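Local structure of structural polyprotein, VP2 (Israeli acute paralysis virus, 5CDD) at residues 46-51 with 156-161; 77-82 with 179-184; 81-86 with 125-130. The protein probably serves as a structural subunit of the virus capsid, as one of the coat proteins cut from the structural polyprotein. One frame throughout, in Å; residues are numbered along the deposited sequence.

Contact 1 (46-51 with 156-161); sequences VRSWTL and QLYLFP
Trp49 and Leu157 carry the packed side of this strand pair: the leucine's CG comes within 3.7 Å of CE3 on the six-membered ring of the indole. Leu157 CG stands anti to its own backbone N (chi1 -175°), which brings CG and CD2 obliquely against CE3. Leu51 CD1 packs on Leu157 CB, and Leu159 CB lies obliquely off Trp49 CZ3. CG of Arg47 rests over one face of the indole, off toward the rim, while the guanidinium group runs on to a salt bridge with Asp16. Strands 47-51 and 155-161 run antiparallel, neighbours in one of the two sheets of the jelly-roll sandwich found in picornavirus-like capsid proteins, and the Trp49 side chain reaches Val181 and Met183 of the facing sheet. The backbone bond from Leu157 N to Trp49 O, 2.8 Å, is nearly straight at 175°. The other face is thinner and more polar. Thr50 and Gln156 lie side by side there, and NE2 of Gln156 donates to Thr50 OG1 at 3.2 Å, with the hydroxyl almost in the amide plane. Ser48 offers little more than CB, 3.4 Å from CD1 of Tyr158. Ser48 and Thr50 are partly exposed, whereas their partners Tyr158 and Gln156 are buried.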
# COMPACT_ATOMS: atom_id res chain seq x y z
N VAL C 46 -33.57 53.82 -30.21
CA VAL C 46 -33.29 54.99 -31.04
C VAL C 46 -32.77 54.57 -32.40
O VAL C 46 -33.04 55.21 -33.41
CB VAL C 46 -32.24 55.90 -30.37
CG1 VAL C 46 -31.89 57.06 -31.28
CG2 VAL C 46 -32.78 56.41 -29.04
N ARG C 47 -32.00 53.48 -32.42
CA ARG C 47 -31.43 52.97 -33.65
C ARG C 47 -30.81 51.61 -33.37
O ARG C 47 -30.42 51.32 -32.24
CB ARG C 47 -30.36 53.93 -34.17
CG ARG C 47 -29.99 53.75 -35.64
CD ARG C 47 -31.18 54.08 -36.54
NE ARG C 47 -31.70 55.42 -36.29
CZ ARG C 47 -31.05 56.55 -36.56
NH1 ARG C 47 -29.84 56.50 -37.10
NH2 ARG C 47 -31.61 57.72 -36.30
N SER C 48 -30.74 50.77 -34.40
CA SER C 48 -30.16 49.44 -34.26
C SER C 48 -29.32 49.10 -35.48
O SER C 48 -29.57 49.60 -36.57
CB SER C 48 -31.25 48.38 -34.07
OG SER C 48 -32.07 48.30 -35.22
N TRP C 49 -28.33 48.23 -35.28
CA TRP C 49 -27.44 47.83 -36.37
C TRP C 49 -27.20 46.33 -36.35
O TRP C 49 -26.92 45.75 -35.30
CB TRP C 49 -26.10 48.56 -36.23
CG TRP C 49 -26.22 50.04 -36.27
CD1 TRP C 49 -26.26 50.84 -37.38
CD2 TRP C 49 -26.35 50.92 -35.14
NE1 TRP C 49 -26.40 52.16 -37.01
CE2 TRP C 49 -26.45 52.24 -35.65
CE3 TRP C 49 -26.38 50.72 -33.75
CZ2 TRP C 49 -26.59 53.35 -34.81
CZ3 TRP C 49 -26.51 51.84 -32.93
CH2 TRP C 49 -26.62 53.13 -33.46
N THR C 50 -27.32 45.70 -37.51
CA THR C 50 -27.08 44.27 -37.62
C THR C 50 -25.64 44.10 -38.07
O THR C 50 -25.28 44.41 -39.21
CB THR C 50 -28.03 43.60 -38.64
OG1 THR C 50 -27.68 42.21 -38.77
CG2 THR C 50 -27.96 44.29 -39.98
N LEU C 51 -24.81 43.61 -37.16
CA LEU C 51 -23.40 43.41 -37.44
C LEU C 51 -23.08 41.96 -37.79
O LEU C 51 -23.81 41.05 -37.41
CB LEU C 51 -22.58 43.86 -36.23
CG LEU C 51 -22.80 45.32 -35.87
CD1 LEU C 51 -22.24 45.61 -34.49
CD2 LEU C 51 -22.12 46.19 -36.91
N GLN C 156 -26.45 41.90 -32.75
CA GLN C 156 -27.28 43.07 -32.96
C GLN C 156 -26.89 44.17 -31.98
O GLN C 156 -26.74 43.92 -30.79
CB GLN C 156 -28.76 42.73 -32.76
CG GLN C 156 -29.27 41.63 -33.67
CD GLN C 156 -29.04 41.94 -35.13
OE1 GLN C 156 -29.46 42.98 -35.63
NE2 GLN C 156 -28.36 41.04 -35.83
N LEU C 157 -26.71 45.38 -32.49
CA LEU C 157 -26.34 46.52 -31.65
C LEU C 157 -27.55 47.43 -31.47
O LEU C 157 -28.26 47.73 -32.43
CB LEU C 157 -25.19 47.29 -32.30
CG LEU C 157 -24.61 48.45 -31.48
CD1 LEU C 157 -24.16 47.95 -30.12
CD2 LEU C 157 -23.45 49.06 -32.24
N TYR C 158 -27.78 47.87 -30.24
CA TYR C 158 -28.92 48.73 -29.93
C TYR C 158 -28.54 49.97 -29.12
O TYR C 158 -27.59 49.95 -28.34
CB TYR C 158 -29.97 47.94 -29.15
CG TYR C 158 -30.63 46.81 -29.93
CD1 TYR C 158 -31.55 47.08 -30.94
CD2 TYR C 158 -30.34 45.48 -29.64
CE1 TYR C 158 -32.16 46.05 -31.65
CE2 TYR C 158 -30.94 44.44 -30.35
CZ TYR C 158 -31.86 44.74 -31.35
OH TYR C 158 -32.46 43.72 -32.06
N LEU C 159 -29.30 51.05 -29.33
CA LEU C 159 -29.09 52.30 -28.60
C LEU C 159 -30.42 52.65 -27.93
O LEU C 159 -31.37 53.08 -28.58
CB LEU C 159 -28.69 53.42 -29.56
CG LEU C 159 -28.43 54.79 -28.92
CD1 LEU C 159 -27.33 54.68 -27.88
CD2 LEU C 159 -28.05 55.79 -29.99
N PHE C 160 -30.48 52.44 -26.62
CA PHE C 160 -31.69 52.69 -25.84
C PHE C 160 -31.60 53.93 -24.96
O PHE C 160 -30.54 54.28 -24.45
CB PHE C 160 -31.98 51.49 -24.93
CG PHE C 160 -32.22 50.20 -25.66
CD1 PHE C 160 -33.40 49.99 -26.36
CD2 PHE C 160 -31.28 49.18 -25.61
CE1 PHE C 160 -33.64 48.78 -27.00
CE2 PHE C 160 -31.51 47.96 -26.24
CZ PHE C 160 -32.69 47.76 -26.94
N PRO C 161 -32.74 54.61 -24.77
CA PRO C 161 -32.79 55.82 -23.93
C PRO C 161 -33.17 55.38 -22.51
O PRO C 161 -34.30 54.93 -22.29
CB PRO C 161 -33.89 56.66 -24.57
CG PRO C 161 -34.09 56.05 -25.95
CD PRO C 161 -33.90 54.59 -25.68

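Contact 2 (77-82 with 179-184); sequences VKLVLN and ISVYMW
Lys78 O accepts the backbone N of Tyr182 at 2.9 Å, nearly straight (171°), and Lys78 N returns the bond to Tyr182 O. Two residues along, Val80 and Ser180 form the second hydrogen-bonded pair, with Val80 N to Ser180 O also at 2.9 Å. Between and beyond these lie the non-hydrogen-bonded pairs Val77 with Met183, Leu79 with Val181 and Leu81 with Ile179, all sending their side chains to the buried face. There Leu79 and Val181 run side by side, CD2 of the leucine 3.5 Å from CG2 of the valine. Leu79 CG is anti to the carbonyl carbon (chi1 -58°); chi2 carries CD1 straight on, and the other branch, CD2, is the one that turns to Val181. Toward the end of strand 68-81, CD1 of Leu81 reaches CG1 of Ile179 at 3.6 Å; in the other direction, CG2 of Val77 lies 3.9 Å from Met183 CG.

The partly exposed face is built differently. Val80 CG2 meets the Tyr182 ring at its edge, close to the ring plane, 3.6 Å from CE2. Lys78 brings CB up to the edge of the Trp184 indole, 4.0 Å from CZ3, before its extended chain leads the ammonium end away. Strand 131-146 bonds to the other edge of strand 68-81, and strand 13-18 to the other edge of strand 179-186. This is an inner strand pair of one sheet in a viral jelly roll, its apolar face turned into the core against Trp49 and Leu51.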
# COMPACT_ATOMS: atom_id res chain seq x y z
N VAL C 77 -16.83 50.01 -31.85
CA VAL C 77 -17.83 51.06 -31.94
C VAL C 77 -17.45 52.28 -31.11
O VAL C 77 -16.93 52.15 -30.00
CB VAL C 77 -19.21 50.56 -31.45
CG1 VAL C 77 -20.24 51.66 -31.59
CG2 VAL C 77 -19.63 49.33 -32.24
N LYS C 78 -17.72 53.46 -31.66
CA LYS C 78 -17.43 54.71 -30.97
C LYS C 78 -18.51 55.74 -31.24
O LYS C 78 -18.85 56.00 -32.40
CB LYS C 78 -16.07 55.26 -31.40
CG LYS C 78 -15.70 56.55 -30.69
CD LYS C 78 -14.29 56.99 -31.02
CE LYS C 78 -13.90 58.22 -30.20
NZ LYS C 78 -12.49 58.62 -30.45
N LEU C 79 -19.05 56.32 -30.18
CA LEU C 79 -20.09 57.33 -30.31
C LEU C 79 -19.51 58.68 -29.92
O LEU C 79 -19.05 58.86 -28.80
CB LEU C 79 -21.27 57.01 -29.39
CG LEU C 79 -22.00 55.68 -29.56
CD1 LEU C 79 -23.17 55.63 -28.60
CD2 LEU C 79 -22.48 55.52 -30.99
N VAL C 80 -19.53 59.62 -30.86
CA VAL C 80 -19.03 60.96 -30.58
C VAL C 80 -20.24 61.86 -30.34
O VAL C 80 -21.03 62.12 -31.25
CB VAL C 80 -18.21 61.52 -31.76
CG1 VAL C 80 -17.73 62.92 -31.44
CG2 VAL C 80 -17.02 60.60 -32.02
N LEU C 81 -20.37 62.32 -29.10
CA LEU C 81 -21.49 63.17 -28.71
C LEU C 81 -21.21 64.66 -28.90
O LEU C 81 -20.11 65.14 -28.65
CB LEU C 81 -21.85 62.88 -27.26
CG LEU C 81 -23.09 63.58 -26.70
CD1 LEU C 81 -24.32 63.15 -27.49
CD2 LEU C 81 -23.25 63.22 -25.23
N ASN C 82 -22.24 65.38 -29.33
CA ASN C 82 -22.16 66.81 -29.56
C ASN C 82 -23.42 67.47 -29.00
O ASN C 82 -24.34 67.77 -29.75
CB ASN C 82 -22.04 67.09 -31.06
CG ASN C 82 -22.11 68.57 -31.39
OD1 ASN C 82 -21.36 69.37 -30.83
ND2 ASN C 82 -23.00 68.94 -32.30
N ILE C 179 -25.43 62.96 -32.61
CA ILE C 179 -24.38 62.02 -32.25
C ILE C 179 -23.73 61.49 -33.54
O ILE C 179 -24.31 61.60 -34.62
CB ILE C 179 -24.81 60.77 -31.43
CG1 ILE C 179 -25.67 61.19 -30.24
CG2 ILE C 179 -23.57 60.03 -30.91
CD1 ILE C 179 -26.15 60.03 -29.39
N SER C 180 -22.54 60.91 -33.43
CA SER C 180 -21.86 60.36 -34.60
C SER C 180 -21.42 58.95 -34.27
O SER C 180 -20.60 58.73 -33.37
CB SER C 180 -20.65 61.22 -34.98
OG SER C 180 -21.08 62.49 -35.45
N VAL C 181 -21.97 57.99 -35.00
CA VAL C 181 -21.65 56.59 -34.80
C VAL C 181 -20.56 56.12 -35.75
O VAL C 181 -20.75 56.09 -36.97
CB VAL C 181 -22.89 55.70 -35.00
CG1 VAL C 181 -22.54 54.26 -34.74
CG2 VAL C 181 -23.99 56.14 -34.06
N TYR C 182 -19.41 55.76 -35.19
CA TYR C 182 -18.28 55.27 -35.98
C TYR C 182 -18.05 53.80 -35.69
O TYR C 182 -18.21 53.35 -34.56
CB TYR C 182 -17.02 56.07 -35.65
CG TYR C 182 -17.08 57.51 -36.06
CD1 TYR C 182 -16.96 57.88 -37.40
CD2 TYR C 182 -17.28 58.51 -35.12
CE1 TYR C 182 -17.03 59.22 -37.79
CE2 TYR C 182 -17.35 59.85 -35.49
CZ TYR C 182 -17.23 60.20 -36.83
OH TYR C 182 -17.30 61.52 -37.20
N MET C 183 -17.66 53.05 -36.72
CA MET C 183 -17.39 51.63 -36.55
C MET C 183 -16.25 51.16 -37.45
O MET C 183 -15.95 51.78 -38.47
CB MET C 183 -18.65 50.81 -36.87
CG MET C 183 -19.72 50.87 -35.80
SD MET C 183 -21.14 49.83 -36.21
CE MET C 183 -22.46 51.02 -36.25
N TRP C 184 -15.63 50.06 -37.05
CA TRP C 184 -14.53 49.47 -37.80
C TRP C 184 -14.23 48.10 -37.21
O TRP C 184 -14.80 47.72 -36.19
CB TRP C 184 -13.29 50.37 -37.73
CG TRP C 184 -12.69 50.54 -36.37
CD1 TRP C 184 -11.68 49.81 -35.83
CD2 TRP C 184 -13.03 51.54 -35.40
NE1 TRP C 184 -11.36 50.29 -34.58
CE2 TRP C 184 -12.17 51.35 -34.29
CE3 TRP C 184 -13.97 52.58 -35.36
CZ2 TRP C 184 -12.23 52.17 -33.16
CZ3 TRP C 184 -14.03 53.38 -34.23
CH2 TRP C 184 -13.16 53.17 -33.14

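Contact 3 (81-86 with 125-130); sequences LNANPF and DFQLDN
With CG of Leu81 anti to the backbone N (chi1 -174°) and CG of Phe126 anti to the carbonyl carbon (chi1 -62°), the two side chains meet at about a right angle where two loops come together. These are connections at one end of the jelly-roll sandwich: segment 81-86 leaves strand 68-81 for strand 90-97, while the loop at 125-130 leads from strand 121-125 into strand 131-146. CD2 of Leu81 comes in at the edge of the Phe126 ring, in its plane, 3.5 Å from CD1. Val177, from another loop, touches both side chains, and Met91 packs on Phe126. Ala83 extends the apolar patch, its CB 4.2 Å from Phe126 CB. The bent chain of Gln127 brings its amide beside Asn84 O and Pro85 O without a sound hydrogen bond to either, while NE2 makes a weak one to Val87 O.

The second loop is tied to itself around Asp125. Its OD1 takes the backbone N of Gln127 in an Asx turn, and its OD2 makes a salt bridge with Arg90, so both carboxylate oxygens have partners. The main-chain O of Asp125 accepts from the backbone N of both Leu128 and Asp129. Asp129 closes the turn with its side chain: OD2 receives Asp125 N at 2.9 Å, almost straight, through the lone pair turned away from the other oxygen. Across in 81-86, Asn84 OD1 accepts Phe86 N at 2.7 Å, a second Asx turn. Beyond it the Phe86 ring meets that of Phe148 in a neighbouring structural polyprotein chain, the two nearly parallel, so this loop also lies at a subunit interface. The two segments themselves are joined by the bond from Leu81 N to Asn130 O, 2.8 Å long, whose donor sits well above the carbonyl plane, 46° out of it.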
# COMPACT_ATOMS: atom_id res chain seq x y z
N LEU C 81 -20.37 62.32 -29.10
CA LEU C 81 -21.49 63.17 -28.71
C LEU C 81 -21.21 64.66 -28.90
O LEU C 81 -20.11 65.14 -28.65
CB LEU C 81 -21.85 62.88 -27.26
CG LEU C 81 -23.09 63.58 -26.70
CD1 LEU C 81 -24.32 63.15 -27.49
CD2 LEU C 81 -23.25 63.22 -25.23
N ASN C 82 -22.24 65.38 -29.33
CA ASN C 82 -22.16 66.81 -29.56
C ASN C 82 -23.42 67.47 -29.00
O ASN C 82 -24.34 67.77 -29.75
CB ASN C 82 -22.04 67.09 -31.06
CG ASN C 82 -22.11 68.57 -31.39
OD1 ASN C 82 -21.36 69.37 -30.83
ND2 ASN C 82 -23.00 68.94 -32.30
N ALA C 83 -23.46 67.69 -27.70
CA ALA C 83 -24.64 68.29 -27.09
C ALA C 83 -24.45 69.71 -26.59
O ALA C 83 -23.32 70.17 -26.39
CB ALA C 83 -25.14 67.40 -25.95
N ASN C 84 -25.57 70.41 -26.39
CA ASN C 84 -25.53 71.78 -25.89
C ASN C 84 -25.74 71.70 -24.37
O ASN C 84 -26.40 70.78 -23.88
CB ASN C 84 -26.61 72.64 -26.55
CG ASN C 84 -28.01 72.23 -26.15
OD1 ASN C 84 -28.40 72.37 -24.99
ND2 ASN C 84 -28.78 71.73 -27.11
N PRO C 85 -25.18 72.66 -23.62
CA PRO C 85 -25.28 72.73 -22.16
C PRO C 85 -26.68 72.71 -21.56
O PRO C 85 -26.83 72.64 -20.33
CB PRO C 85 -24.54 74.02 -21.83
CG PRO C 85 -23.54 74.13 -22.93
CD PRO C 85 -24.36 73.77 -24.14
N PHE C 86 -27.71 72.76 -22.39
CA PHE C 86 -29.08 72.79 -21.89
C PHE C 86 -29.88 71.50 -22.01
O PHE C 86 -30.98 71.39 -21.47
CB PHE C 86 -29.84 73.93 -22.57
CG PHE C 86 -29.12 75.25 -22.51
CD1 PHE C 86 -28.86 75.86 -21.28
CD2 PHE C 86 -28.65 75.86 -23.67
CE1 PHE C 86 -28.15 77.05 -21.21
CE2 PHE C 86 -27.93 77.05 -23.61
CZ PHE C 86 -27.68 77.65 -22.37
N ASP C 125 -23.88 59.78 -21.04
CA ASP C 125 -24.52 60.95 -20.44
C ASP C 125 -24.20 62.16 -21.30
O ASP C 125 -23.03 62.45 -21.56
CB ASP C 125 -24.01 61.16 -19.01
CG ASP C 125 -24.82 62.21 -18.25
OD1 ASP C 125 -24.94 63.35 -18.74
OD2 ASP C 125 -25.33 61.89 -17.16
N PHE C 126 -25.23 62.88 -21.73
CA PHE C 126 -25.05 64.05 -22.58
C PHE C 126 -24.19 65.17 -22.00
O PHE C 126 -23.46 65.84 -22.73
CB PHE C 126 -26.40 64.63 -22.99
CG PHE C 126 -27.25 63.69 -23.79
CD1 PHE C 126 -26.68 62.83 -24.72
CD2 PHE C 126 -28.63 63.67 -23.63
CE1 PHE C 126 -27.46 61.98 -25.49
CE2 PHE C 126 -29.43 62.82 -24.39
CZ PHE C 126 -28.84 61.97 -25.32
N GLN C 127 -24.26 65.35 -20.69
CA GLN C 127 -23.49 66.41 -20.04
C GLN C 127 -22.18 65.93 -19.42
O GLN C 127 -21.48 66.71 -18.77
CB GLN C 127 -24.34 67.10 -18.98
CG GLN C 127 -24.63 68.57 -19.26
CD GLN C 127 -25.33 68.79 -20.59
OE1 GLN C 127 -24.75 68.57 -21.66
NE2 GLN C 127 -26.58 69.23 -20.53
N LEU C 128 -21.84 64.67 -19.62
CA LEU C 128 -20.61 64.13 -19.04
C LEU C 128 -19.65 63.54 -20.07
O LEU C 128 -18.44 63.78 -20.01
CB LEU C 128 -20.93 63.05 -18.00
CG LEU C 128 -21.58 63.50 -16.69
CD1 LEU C 128 -21.89 62.28 -15.84
CD2 LEU C 128 -20.64 64.44 -15.95
N ASP C 129 -20.18 62.77 -21.01
CA ASP C 129 -19.36 62.13 -22.02
C ASP C 129 -19.32 62.86 -23.36
O ASP C 129 -20.34 63.33 -23.85
CB ASP C 129 -19.86 60.70 -22.26
CG ASP C 129 -19.93 59.89 -20.98
OD1 ASP C 129 -18.87 59.66 -20.35
OD2 ASP C 129 -21.05 59.47 -20.60
N ASN C 130 -18.12 62.96 -23.93
CA ASN C 130 -17.94 63.61 -25.22
C ASN C 130 -17.93 62.50 -26.27
O ASN C 130 -18.13 62.75 -27.46
CB ASN C 130 -16.63 64.38 -25.26
CG ASN C 130 -16.67 65.66 -24.44
OD1 ASN C 130 -15.67 66.37 -24.32
ND2 ASN C 130 -17.83 65.96 -23.87

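In the fold
Contacts 1 and 2 lie in opposing sheets of the sandwich, their centres about 12 Å apart, and meet through its core. Trp49 CZ2 packs on Val181 CG2 at 3.9 Å, Leu51 CD2 on Met183 SD at 3.8 Å, and Leu157 CD2 on Val77 CG2 at 3.8 Å. Contact 3 continues from contact 2 and shares Leu81 and Asn82 with it: where strand 68-81 ends, the chain passes from sheet pairing into loop packing, and the centres are about 13 Å apart. Contacts 1 and 3 do not touch; their nearest atoms are about 7 Å apart. Of the three, contact 3 alone reaches another chain of the assembly.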